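Local atomic coordinates of mitochondrial enolase superfamily member 1 (Homo sapiens, PDB entry 4A35), a protein that catalyses the magnesium-dependent dehydration of L-fuconate to 2-keto-3-deoxy-L-fuconate, a step in the catabolism of L-fucose. Residues Gln229-Met232 with Arg233-Gln236. Residues are numbered along the deposited sequence; the frame is centred on the assembly and turned at random.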
loop_
_atom_site.group_PDB
_atom_site.type_symbol
_atom_site.label_atom_id
_atom_site.label_comp_id
_atom_site.label_asym_id
_atom_site.label_seq_id
_atom_site.Cartn_x
_atom_site.Cartn_y
_atom_site.Cartn_z
ATOM N N GLN A 229 11.786 -28.681 8.443
ATOM C CA GLN A 229 11.649 -30.155 8.418
ATOM C C GLN A 229 10.367 -30.562 7.669
ATOM O O GLN A 229 10.420 -31.477 6.851
ATOM C CB GLN A 229 11.676 -30.755 9.832
ATOM C CG GLN A 229 13.080 -30.727 10.504
ATOM C CD GLN A 229 14.272 -30.827 9.552
ATOM O OE1 GLN A 229 15.058 -29.870 9.393
ATOM N NE2 GLN A 229 14.417 -31.973 8.878
ATOM N N ASP A 230 9.241 -29.835 7.893
ATOM C CA ASP A 230 7.979 -30.091 7.172
ATOM C C ASP A 230 8.174 -29.832 5.670
ATOM O O ASP A 230 7.648 -30.597 4.846
ATOM C CB ASP A 230 6.788 -29.269 7.733
ATOM C CG ASP A 230 5.434 -29.680 7.116
ATOM O OD1 ASP A 230 4.985 -30.838 7.360
ATOM O OD2 ASP A 230 4.793 -28.824 6.434
ATOM N N ASP A 231 8.960 -28.771 5.308
ATOM C CA ASP A 231 9.235 -28.471 3.903
ATOM C C ASP A 231 10.038 -29.602 3.272
ATOM O O ASP A 231 9.731 -30.022 2.168
ATOM C CB ASP A 231 9.975 -27.132 3.742
ATOM C CG ASP A 231 9.174 -25.900 4.107
ATOM O OD1 ASP A 231 7.912 -25.991 4.149
ATOM O OD2 ASP A 231 9.800 -24.828 4.333
ATOM N N MET A 232 11.029 -30.121 3.982
ATOM C CA MET A 232 11.808 -31.235 3.448
ATOM C C MET A 232 10.949 -32.492 3.304
ATOM O O MET A 232 11.003 -33.105 2.231
ATOM C CB MET A 232 13.035 -31.491 4.281
ATOM C CG MET A 232 14.225 -30.783 3.680
ATOM S SD MET A 232 15.480 -30.776 4.900
ATOM C CE MET A 232 16.314 -29.363 4.453
ATOM N N ARG A 233 10.082 -32.797 4.302
ATOM C CA ARG A 233 9.150 -33.933 4.244
ATOM C C ARG A 233 8.257 -33.855 2.971
ATOM O O ARG A 233 8.174 -34.833 2.228
ATOM C CB ARG A 233 8.248 -33.992 5.516
ATOM C CG ARG A 233 6.991 -34.914 5.387
ATOM C CD ARG A 233 6.075 -34.839 6.601
ATOM N NE ARG A 233 5.153 -33.695 6.570
ATOM C CZ ARG A 233 3.919 -33.705 6.053
ATOM N NH1 ARG A 233 3.436 -34.810 5.471
ATOM N NH2 ARG A 233 3.159 -32.612 6.108
ATOM N N ARG A 234 7.592 -32.704 2.736
ATOM C CA ARG A 234 6.662 -32.554 1.624
ATOM C C ARG A 234 7.362 -32.437 0.255
ATOM O O ARG A 234 6.833 -32.957 -0.734
ATOM C CB ARG A 234 5.680 -31.389 1.862
ATOM C CG ARG A 234 4.698 -31.654 3.036
ATOM C CD ARG A 234 3.692 -30.521 3.184
ATOM N NE ARG A 234 4.429 -29.356 3.625
ATOM C CZ ARG A 234 4.628 -28.266 2.895
ATOM N NH1 ARG A 234 4.019 -28.125 1.715
ATOM N NH2 ARG A 234 5.421 -27.299 3.341
ATOM N N CYS A 235 8.521 -31.743 0.179
ATOM C CA CYS A 235 9.264 -31.615 -1.076
ATOM C C CYS A 235 9.800 -32.987 -1.478
ATOM O O CYS A 235 9.730 -33.328 -2.650
ATOM C CB CYS A 235 10.386 -30.585 -0.950
ATOM S SG CYS A 235 9.798 -28.883 -0.897
ATOM N N GLN A 236 10.252 -33.793 -0.505
ATOM C CA GLN A 236 10.731 -35.173 -0.766
ATOM C C GLN A 236 9.605 -36.028 -1.389
ATOM O O GLN A 236 9.814 -36.667 -2.427
ATOM C CB GLN A 236 11.260 -35.848 0.507
ATOM C CG GLN A 236 12.001 -37.177 0.230
ATOM C CD GLN A 236 13.245 -36.953 -0.595
ATOM O OE1 GLN A 236 14.167 -36.267 -0.183
ATOM N NE2 GLN A 236 13.266 -37.450 -1.807
HETATM O O HOH W 1 2.306 -29.449 6.543
#
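The guanidinium of R233 has D230 OD1 and a water at its edge, in its plane, while CG of R234 sits 3.6 Å above that plane, over the outer part of one face. The guanidinium of R234 has D230 OD2 and D231 OD1 at its edge, OD2 tilted from its plane. Within helix 228-242 the salt bridges D230-R233 and D231-R234 span i to i+3, and D230-R234 spans i to i+4. R233 grips D230 side-on, NE at 3.0 Å and NH2 at 2.8 Å from the same OD1, with NH2 on the syn side. D230 OD2 accepts from R234 NE at 2.9 Å, the donor standing above the carboxylate plane, and the water donates to it as well. R234 then reaches D231, its NH2 2.9 Å from OD1 in a salt bridge. CG anti to the backbone N (chi1 -172°) brings the D230 carboxylate within bonding distance of both arginines. An alanine in place of D230 would probably leave the NE atoms of R233 and R234 without their carboxylate mate, with the arginines held through their remaining partners alone. Outside, D202 pairs with R233 NH1, G225 N and W264 NE1 bond D231 OD2, and R234 NH2 bonds the carbonyl of K223, by similarity the catalytic proton donor/acceptor. D230, D231 and D202 probably balance the two arginine charges, and the first two hold the R234 guanidinium that links this helix to strand 219-223.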